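Local coordinates for teicoplanin pseudoaglycone deacetylases Orf2 (Actinoplanes teichomyceticus, PDB 3DFM), which probably removes the acetyl group from the amino sugar of a teicoplanin pseudoaglycone, as a zinc-binding amidase of the PIG-L family, at residues A[37-42]-A[87-92]; A[181-186]-A[262-267]. All coordinates share one frame; numbering follows the deposited sequence.

Contact 1: residues A[37-42]-A[87-92]; sequences NVLVYT and RVAHRH. With ZN (zinc ion), chain D.
L39, V40, Y41 and T42 pair in parallel with A89, H90, R91 and H92, the strand axes coming within 4.6 Å at an angle of 25°. The ladder begins with a weak bond from A89 N to V38 O and then tightens: V40 N reaches A89 O at 2.9 Å, R91 N gives to V40 O, and T42 N bonds to R91 O at 3.0 Å. V88 fits between two valines, its CG1 lying 3.7 Å from V38 CG1 and its CG2 3.9 Å from V40 CG2. Compact beta-branched residues suit this buried corner. On the face of L39 and Y41, the L39 side chain leaves with CG anti to the backbone N (chi1 178°), which brings CD1 to 3.8 Å from A89 CB. R91 crosses the Y41 ring at a slant, R91 CG 4.0 Å from Y41 CD1 and the two flat groups turned 85° apart, while its guanidinium makes a salt bridge with E146. H90 lies on the face of V40 and T42, and its NE2 binds a zinc ion at 2.2 Å; its CD2 sits above the rim of one H92 ring face, and H92 NE2 bonds to D79. Helices 54-62 and 71-86 link the two parallel strands, a beta-alpha-beta connection of the alpha/beta fold. Helix 126-147 covers L39 and Y41, helix 71-86 covers V40, H90 and H92, and strand 9-14 takes the other edge of strand 37-42.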
ATOM      1  N   ASN A  37      -9.961 -10.008 -14.152  1.00 37.13           N
ATOM      2  CA  ASN A  37      -8.510 -10.193 -14.236  1.00 36.91           C
ATOM      3  C   ASN A  37      -7.903  -9.201 -13.236  1.00 35.56           C
ATOM      4  O   ASN A  37      -8.034  -7.988 -13.405  1.00 35.36           O
ATOM      5  CB  ASN A  37      -8.048  -9.863 -15.662  1.00 37.22           C
ATOM      6  CG  ASN A  37      -6.619 -10.336 -15.982  1.00 41.25           C
ATOM      7  OD1 ASN A  37      -5.770 -10.526 -15.101  1.00 43.51           O
ATOM      8  ND2 ASN A  37      -6.346 -10.504 -17.282  1.00 43.02           N
ATOM      9  N   VAL A  38      -7.272  -9.713 -12.187  1.00 34.15           N
ATOM     10  CA  VAL A  38      -6.772  -8.851 -11.103  1.00 32.06           C
ATOM     11  C   VAL A  38      -5.265  -8.937 -11.005  1.00 31.38           C
ATOM     12  O   VAL A  38      -4.705 -10.025 -11.005  1.00 31.17           O
ATOM     13  CB  VAL A  38      -7.378  -9.238  -9.724  1.00 32.61           C
ATOM     14  CG1 VAL A  38      -6.895  -8.273  -8.618  1.00 30.39           C
ATOM     15  CG2 VAL A  38      -8.917  -9.272  -9.784  1.00 30.78           C
ATOM     16  N   LEU A  39      -4.610  -7.783 -10.925  1.00 30.00           N
ATOM     17  CA  LEU A  39      -3.165  -7.728 -10.728  1.00 29.24           C
ATOM     18  C   LEU A  39      -2.816  -6.773  -9.592  1.00 28.04           C
ATOM     19  O   LEU A  39      -3.268  -5.637  -9.595  1.00 28.14           O
ATOM     20  CB  LEU A  39      -2.474  -7.276 -12.015  1.00 29.12           C
ATOM     21  CG  LEU A  39      -0.953  -7.132 -11.948  1.00 29.32           C
ATOM     22  CD1 LEU A  39      -0.275  -8.471 -11.645  1.00 29.68           C
ATOM     23  CD2 LEU A  39      -0.419  -6.550 -13.237  1.00 29.61           C
ATOM     24  N   VAL A  40      -2.033  -7.249  -8.620  1.00 27.41           N
ATOM     25  CA  VAL A  40      -1.564  -6.405  -7.502  1.00 26.31           C
ATOM     26  C   VAL A  40      -0.068  -6.125  -7.657  1.00 25.24           C
ATOM     27  O   VAL A  40       0.774  -6.978  -7.383  1.00 25.20           O
ATOM     28  CB  VAL A  40      -1.838  -7.036  -6.113  1.00 26.76           C
ATOM     29  CG1 VAL A  40      -1.377  -6.088  -4.988  1.00 26.86           C
ATOM     30  CG2 VAL A  40      -3.320  -7.385  -5.942  1.00 25.76           C
ATOM     31  N   TYR A  41       0.236  -4.920  -8.113  1.00 24.78           N
ATOM     32  CA  TYR A  41       1.592  -4.450  -8.315  1.00 24.42           C
ATOM     33  C   TYR A  41       1.998  -3.651  -7.078  1.00 24.05           C
ATOM     34  O   TYR A  41       1.281  -2.739  -6.666  1.00 23.99           O
ATOM     35  CB  TYR A  41       1.649  -3.570  -9.576  1.00 25.09           C
ATOM     36  CG  TYR A  41       2.884  -2.692  -9.707  1.00 25.36           C
ATOM     37  CD1 TYR A  41       4.151  -3.255  -9.861  1.00 26.20           C
ATOM     38  CD2 TYR A  41       2.781  -1.303  -9.675  1.00 25.78           C
ATOM     39  CE1 TYR A  41       5.299  -2.453  -9.983  1.00 27.26           C
ATOM     40  CE2 TYR A  41       3.916  -0.487  -9.791  1.00 26.50           C
ATOM     41  CZ  TYR A  41       5.172  -1.071  -9.939  1.00 26.96           C
ATOM     42  OH  TYR A  41       6.303  -0.287 -10.050  1.00 27.02           O
ATOM     43  N   THR A  42       3.135  -4.014  -6.491  1.00 23.81           N
ATOM     44  CA  THR A  42       3.657  -3.323  -5.305  1.00 24.57           C
ATOM     45  C   THR A  42       4.854  -2.476  -5.716  1.00 24.55           C
ATOM     46  O   THR A  42       5.824  -2.995  -6.268  1.00 24.86           O
ATOM     47  CB  THR A  42       4.027  -4.347  -4.185  1.00 23.92           C
ATOM     48  OG1 THR A  42       2.816  -4.978  -3.738  1.00 23.77           O
ATOM     49  CG2 THR A  42       4.696  -3.641  -2.976  1.00 25.31           C
ATOM     50  N   ARG A  87      -6.348 -15.466  -4.573  1.00 32.18           N
ATOM     51  CA  ARG A  87      -6.449 -15.957  -5.962  1.00 33.67           C
ATOM     52  C   ARG A  87      -6.230 -14.849  -6.983  1.00 32.48           C
ATOM     53  O   ARG A  87      -6.908 -14.782  -8.001  1.00 33.18           O
ATOM     54  CB  ARG A  87      -7.753 -16.745  -6.184  1.00 33.42           C
ATOM     55  CG  ARG A  87      -7.980 -17.774  -5.054  1.00 35.52           C
ATOM     56  CD  ARG A  87      -9.170 -18.668  -5.279  1.00 37.84           C
ATOM     57  NE  ARG A  87      -8.900 -19.690  -6.289  1.00 45.74           N
ATOM     58  CZ  ARG A  87      -9.608 -20.812  -6.424  1.00 49.32           C
ATOM     59  NH1 ARG A  87     -10.632 -21.066  -5.606  1.00 50.34           N
ATOM     60  NH2 ARG A  87      -9.287 -21.687  -7.371  1.00 51.07           N
ATOM     61  N   VAL A  88      -5.270 -13.975  -6.699  1.00 31.21           N
ATOM     62  CA  VAL A  88      -4.960 -12.862  -7.599  1.00 30.15           C
ATOM     63  C   VAL A  88      -3.467 -12.837  -7.894  1.00 29.25           C
ATOM     64  O   VAL A  88      -2.672 -13.322  -7.098  1.00 29.40           O
ATOM     65  CB  VAL A  88      -5.408 -11.478  -7.029  1.00 30.28           C
ATOM     66  CG1 VAL A  88      -6.907 -11.484  -6.694  1.00 29.24           C
ATOM     67  CG2 VAL A  88      -4.592 -11.117  -5.822  1.00 29.75           C
ATOM     68  N   ALA A  89      -3.104 -12.259  -9.034  1.00 28.80           N
ATOM     69  CA  ALA A  89      -1.722 -12.207  -9.477  1.00 28.43           C
ATOM     70  C   ALA A  89      -0.968 -11.085  -8.773  1.00 28.28           C
ATOM     71  O   ALA A  89      -1.576 -10.135  -8.283  1.00 27.86           O
ATOM     72  CB  ALA A  89      -1.676 -11.984 -10.980  1.00 29.09           C
ATOM     73  N   HIS A  90       0.361 -11.197  -8.788  1.00 27.66           N
ATOM     74  CA  HIS A  90       1.264 -10.219  -8.207  1.00 27.79           C
ATOM     75  C   HIS A  90       2.299  -9.747  -9.213  1.00 27.66           C
ATOM     76  O   HIS A  90       2.636 -10.461 -10.173  1.00 27.06           O
ATOM     77  CB  HIS A  90       2.021 -10.822  -7.025  1.00 27.39           C
ATOM     78  CG  HIS A  90       2.967 -11.917  -7.400  1.00 29.00           C
ATOM     79  ND1 HIS A  90       2.559 -13.224  -7.581  1.00 31.63           N
ATOM     80  CD2 HIS A  90       4.306 -11.908  -7.614  1.00 28.82           C
ATOM     81  CE1 HIS A  90       3.601 -13.966  -7.910  1.00 29.48           C
ATOM     82  NE2 HIS A  90       4.673 -13.197  -7.923  1.00 29.97           N
ATOM     83  N   ARG A  91       2.829  -8.557  -8.952  1.00 26.68           N
ATOM     84  CA  ARG A  91       3.964  -8.023  -9.691  1.00 26.58           C
ATOM     85  C   ARG A  91       4.791  -7.172  -8.733  1.00 25.98           C
ATOM     86  O   ARG A  91       4.267  -6.234  -8.157  1.00 26.07           O
ATOM     87  CB  ARG A  91       3.488  -7.175 -10.865  1.00 26.00           C
ATOM     88  CG  ARG A  91       4.620  -6.751 -11.801  1.00 27.52           C
ATOM     89  CD  ARG A  91       4.077  -6.122 -13.084  1.00 29.45           C
ATOM     90  NE  ARG A  91       5.142  -5.512 -13.889  1.00 32.04           N
ATOM     91  CZ  ARG A  91       5.159  -5.525 -15.223  1.00 36.21           C
ATOM     92  NH1 ARG A  91       4.186  -6.133 -15.897  1.00 35.41           N
ATOM     93  NH2 ARG A  91       6.146  -4.939 -15.889  1.00 36.12           N
ATOM     94  N   HIS A  92       6.063  -7.513  -8.556  1.00 26.10           N
ATOM     95  CA  HIS A  92       6.932  -6.792  -7.626  1.00 26.58           C
ATOM     96  C   HIS A  92       7.831  -5.757  -8.299  1.00 26.85           C
ATOM     97  O   HIS A  92       8.689  -6.087  -9.130  1.00 26.86           O
ATOM     98  CB  HIS A  92       7.747  -7.764  -6.771  1.00 26.39           C
ATOM     99  CG  HIS A  92       6.903  -8.624  -5.884  1.00 26.73           C
ATOM    100  ND1 HIS A  92       7.243  -9.915  -5.548  1.00 27.16           N
ATOM    101  CD2 HIS A  92       5.712  -8.380  -5.290  1.00 26.64           C
ATOM    102  CE1 HIS A  92       6.316 -10.418  -4.750  1.00 26.89           C
ATOM    103  NE2 HIS A  92       5.371  -9.509  -4.587  1.00 28.31           N
TER
HETATM  104 ZN    ZN D 403       6.519 -13.738  -9.000  1.00 61.89          ZN

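Contact 2: residues A[181-186]-A[262-267]; sequences PVRLWE and ETTWPV. With ZN (zinc ion), chain E.
T264 OG1 is held by two nitrogens of R183, NE at 3.0 Å and NH2 also at 3.0 Å, with the hydroxyl oxygen 10° out of the guanidinium plane. The arginine bends at chi3 (71°) to bring this edge over the neighbouring strand, where P266 N lies above the rim of one guanidinium face and NH2 adds a weak bond to T264 O. Were R183 cut back to an alanine, the T264 hydroxyl would probably lose both donors and P266 the guanidinium packed against it. L184 and W265 form a hydrogen-bonded antiparallel pair, L184 N to W265 O at 2.8 Å and W265 N to L184 O at 2.9 Å, with the non-hydrogen-bonded pairs R183-P266 and W185-T264 on either side. On the opposite face V267 CG2 presses on L184 CG at 3.4 Å, and V182 CG1 meets V267 CB; branched aliphatic residues fill this side. The W265 indole turns its edge to the other strand, CH2 3.7 Å from E186 CB, with T263 CG2 above the rim of one face. Strand 182-185 lies beside strand 151-155; helix 162-177 covers V182, L184 and V267, while W185 packs on helix 19-33. With its chain extended, E186 binds zinc through OE2 at 2.0 Å, H250 and a water being further ligands. Another water bridges E186 OE1 to T263 N, so one carboxylate oxygen binds metal while the other is tied to the strand, probably steadying the group's rotation.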
ATOM      1  N   PRO A 181      -9.882   5.173 -15.149  1.00 35.96           N
ATOM      2  CA  PRO A 181     -10.540   5.500 -13.906  1.00 34.96           C
ATOM      3  C   PRO A 181      -9.698   5.007 -12.728  1.00 33.60           C
ATOM      4  O   PRO A 181      -9.101   3.941 -12.799  1.00 32.92           O
ATOM      5  CB  PRO A 181     -11.835   4.695 -13.978  1.00 35.15           C
ATOM      6  CG  PRO A 181     -12.070   4.463 -15.412  1.00 36.36           C
ATOM      7  CD  PRO A 181     -10.725   4.311 -16.002  1.00 35.97           C
ATOM      8  N   VAL A 182      -9.655   5.799 -11.667  1.00 32.87           N
ATOM      9  CA  VAL A 182      -8.883   5.454 -10.481  1.00 31.73           C
ATOM     10  C   VAL A 182      -9.718   5.649  -9.205  1.00 31.19           C
ATOM     11  O   VAL A 182     -10.524   6.576  -9.115  1.00 30.45           O
ATOM     12  CB  VAL A 182      -7.526   6.230 -10.448  1.00 32.05           C
ATOM     13  CG1 VAL A 182      -7.744   7.735 -10.361  1.00 32.87           C
ATOM     14  CG2 VAL A 182      -6.621   5.740  -9.309  1.00 31.82           C
ATOM     15  N   ARG A 183      -9.549   4.736  -8.246  1.00 30.43           N
ATOM     16  CA  ARG A 183     -10.200   4.834  -6.954  1.00 29.95           C
ATOM     17  C   ARG A 183      -9.112   4.724  -5.886  1.00 28.82           C
ATOM     18  O   ARG A 183      -8.077   4.093  -6.119  1.00 28.19           O
ATOM     19  CB  ARG A 183     -11.230   3.707  -6.767  1.00 29.72           C
ATOM     20  CG  ARG A 183     -12.462   3.801  -7.661  1.00 30.65           C
ATOM     21  CD  ARG A 183     -13.548   2.794  -7.251  1.00 30.57           C
ATOM     22  NE  ARG A 183     -14.187   3.178  -5.986  1.00 32.38           N
ATOM     23  CZ  ARG A 183     -15.242   3.984  -5.900  1.00 32.71           C
ATOM     24  NH1 ARG A 183     -15.774   4.493  -7.007  1.00 32.74           N
ATOM     25  NH2 ARG A 183     -15.758   4.296  -4.718  1.00 30.85           N
ATOM     26  N   LEU A 184      -9.347   5.323  -4.722  1.00 28.32           N
ATOM     27  CA  LEU A 184      -8.418   5.165  -3.597  1.00 28.16           C
ATOM     28  C   LEU A 184      -9.089   4.387  -2.466  1.00 28.21           C
ATOM     29  O   LEU A 184     -10.229   4.664  -2.131  1.00 28.49           O
ATOM     30  CB  LEU A 184      -7.897   6.518  -3.087  1.00 27.52           C
ATOM     31  CG  LEU A 184      -7.325   7.484  -4.136  1.00 27.52           C
ATOM     32  CD1 LEU A 184      -6.935   8.802  -3.495  1.00 29.58           C
ATOM     33  CD2 LEU A 184      -6.146   6.892  -4.901  1.00 24.70           C
ATOM     34  N   TRP A 185      -8.370   3.421  -1.896  1.00 27.74           N
ATOM     35  CA  TRP A 185      -8.832   2.694  -0.723  1.00 27.16           C
ATOM     36  C   TRP A 185      -8.442   3.425   0.560  1.00 27.51           C
ATOM     37  O   TRP A 185      -7.496   4.202   0.578  1.00 27.13           O
ATOM     38  CB  TRP A 185      -8.294   1.257  -0.703  1.00 26.49           C
ATOM     39  CG  TRP A 185      -6.782   1.066  -0.584  1.00 25.65           C
ATOM     40  CD1 TRP A 185      -5.961   1.461   0.458  1.00 24.18           C
ATOM     41  CD2 TRP A 185      -5.947   0.361  -1.506  1.00 25.44           C
ATOM     42  NE1 TRP A 185      -4.664   1.074   0.204  1.00 24.52           N
ATOM     43  CE2 TRP A 185      -4.631   0.387  -0.990  1.00 25.22           C
ATOM     44  CE3 TRP A 185      -6.183  -0.293  -2.732  1.00 26.10           C
ATOM     45  CZ2 TRP A 185      -3.549  -0.208  -1.660  1.00 26.11           C
ATOM     46  CZ3 TRP A 185      -5.098  -0.881  -3.403  1.00 25.30           C
ATOM     47  CH2 TRP A 185      -3.800  -0.828  -2.864  1.00 25.30           C
ATOM     48  N   GLU A 186      -9.192   3.169   1.624  1.00 28.09           N
ATOM     49  CA  GLU A 186      -8.871   3.705   2.928  1.00 28.35           C
ATOM     50  C   GLU A 186      -7.747   2.865   3.517  1.00 28.36           C
ATOM     51  O   GLU A 186      -7.923   1.659   3.724  1.00 28.06           O
ATOM     52  CB  GLU A 186     -10.110   3.634   3.815  1.00 28.79           C
ATOM     53  CG  GLU A 186      -9.878   4.126   5.226  1.00 30.02           C
ATOM     54  CD  GLU A 186     -11.107   3.957   6.108  1.00 30.35           C
ATOM     55  OE1 GLU A 186     -11.805   2.919   6.003  1.00 30.65           O
ATOM     56  OE2 GLU A 186     -11.361   4.867   6.915  1.00 31.84           O
ATOM     57  N   GLU A 262     -15.121  -2.443   2.738  1.00 33.36           N
ATOM     58  CA  GLU A 262     -13.966  -1.578   2.612  1.00 32.11           C
ATOM     59  C   GLU A 262     -14.384  -0.276   1.949  1.00 31.62           C
ATOM     60  O   GLU A 262     -15.140  -0.283   0.967  1.00 30.96           O
ATOM     61  CB  GLU A 262     -12.861  -2.286   1.817  1.00 31.89           C
ATOM     62  CG  GLU A 262     -12.165  -3.411   2.605  1.00 31.26           C
ATOM     63  CD  GLU A 262     -11.623  -4.523   1.727  1.00 31.37           C
ATOM     64  OE1 GLU A 262     -10.828  -5.324   2.247  1.00 28.96           O
ATOM     65  OE2 GLU A 262     -11.967  -4.599   0.520  1.00 30.68           O
ATOM     66  N   THR A 263     -13.886   0.829   2.505  1.00 31.60           N
ATOM     67  CA  THR A 263     -14.134   2.189   2.006  1.00 31.05           C
ATOM     68  C   THR A 263     -13.187   2.554   0.851  1.00 30.97           C
ATOM     69  O   THR A 263     -11.964   2.436   0.970  1.00 29.08           O
ATOM     70  CB  THR A 263     -13.951   3.214   3.153  1.00 31.65           C
ATOM     71  OG1 THR A 263     -14.891   2.939   4.203  1.00 32.25           O
ATOM     72  CG2 THR A 263     -14.157   4.638   2.674  1.00 31.20           C
ATOM     73  N   THR A 264     -13.777   2.968  -0.272  1.00 30.93           N
ATOM     74  CA  THR A 264     -13.024   3.561  -1.381  1.00 31.22           C
ATOM     75  C   THR A 264     -13.683   4.878  -1.827  1.00 31.34           C
ATOM     76  O   THR A 264     -14.884   5.095  -1.612  1.00 31.37           O
ATOM     77  CB  THR A 264     -12.901   2.610  -2.607  1.00 31.06           C
ATOM     78  OG1 THR A 264     -14.205   2.274  -3.089  1.00 31.02           O
ATOM     79  CG2 THR A 264     -12.164   1.317  -2.238  1.00 32.03           C
ATOM     80  N   TRP A 265     -12.880   5.745  -2.442  1.00 31.31           N
ATOM     81  CA  TRP A 265     -13.339   6.999  -3.031  1.00 31.26           C
ATOM     82  C   TRP A 265     -12.855   7.076  -4.493  1.00 31.02           C
ATOM     83  O   TRP A 265     -11.687   6.792  -4.772  1.00 29.91           O
ATOM     84  CB  TRP A 265     -12.720   8.191  -2.307  1.00 31.34           C
ATOM     85  CG  TRP A 265     -13.011   8.333  -0.848  1.00 31.86           C
ATOM     86  CD1 TRP A 265     -13.999   9.079  -0.282  1.00 32.21           C
ATOM     87  CD2 TRP A 265     -12.268   7.756   0.232  1.00 31.49           C
ATOM     88  NE1 TRP A 265     -13.932   8.996   1.093  1.00 33.74           N
ATOM     89  CE2 TRP A 265     -12.878   8.187   1.436  1.00 33.42           C
ATOM     90  CE3 TRP A 265     -11.146   6.920   0.301  1.00 30.64           C
ATOM     91  CZ2 TRP A 265     -12.407   7.802   2.699  1.00 33.13           C
ATOM     92  CZ3 TRP A 265     -10.669   6.545   1.569  1.00 32.26           C
ATOM     93  CH2 TRP A 265     -11.307   6.980   2.742  1.00 32.44           C
ATOM     94  N   PRO A 266     -13.731   7.517  -5.419  1.00 31.23           N
ATOM     95  CA  PRO A 266     -13.238   7.769  -6.779  1.00 31.27           C
ATOM     96  C   PRO A 266     -12.409   9.045  -6.779  1.00 31.63           C
ATOM     97  O   PRO A 266     -12.676   9.938  -5.977  1.00 31.55           O
ATOM     98  CB  PRO A 266     -14.520   7.967  -7.590  1.00 31.57           C
ATOM     99  CG  PRO A 266     -15.515   8.514  -6.593  1.00 30.99           C
ATOM    100  CD  PRO A 266     -15.168   7.825  -5.281  1.00 31.42           C
ATOM    101  N   VAL A 267     -11.389   9.111  -7.635  1.00 31.68           N
ATOM    102  CA  VAL A 267     -10.623  10.344  -7.818  1.00 31.56           C
ATOM    103  C   VAL A 267     -11.087  11.015  -9.104  1.00 31.59           C
ATOM    104  O   VAL A 267     -11.201  10.369 -10.153  1.00 32.17           O
ATOM    105  CB  VAL A 267      -9.098  10.109  -7.870  1.00 32.08           C
ATOM    106  CG1 VAL A 267      -8.351  11.452  -8.011  1.00 32.61           C
ATOM    107  CG2 VAL A 267      -8.648   9.401  -6.622  1.00 32.47           C
TER
HETATM  108 ZN    ZN E 404     -13.094   4.602   7.949  1.00 46.71          ZN
HETATM  109  O   HOH W   1     -11.055   8.376 -11.952  1.00 32.70           O
HETATM  110  O   HOH W   2     -12.052   0.449   4.905  1.00 31.04           O
HETATM  111  O   HOH W   3     -14.726   5.797   6.437  1.00 42.11           O

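Overall arrangement
Both contacts belong to one mixed seven-stranded sheet, with centres 18 Å apart and nearest atoms about 6 Å apart, so they do not touch. Contact 1 closes first along the chain and joins edge strand 89-92 to strand 37-42; contact 2 follows and pairs strand 182-185 with strand 263-269. Strands 9-14 and 151-155 lie between them, and the direction changes at contact 2, where the parallel part gives way to antiparallel pairing. T42 of contact 1 comes near H16 and D19, and W185 of contact 2 near D19, so both pairings border the zinc site these residues form, probably the catalytic one, while H90 and E186 bind separate zinc ions.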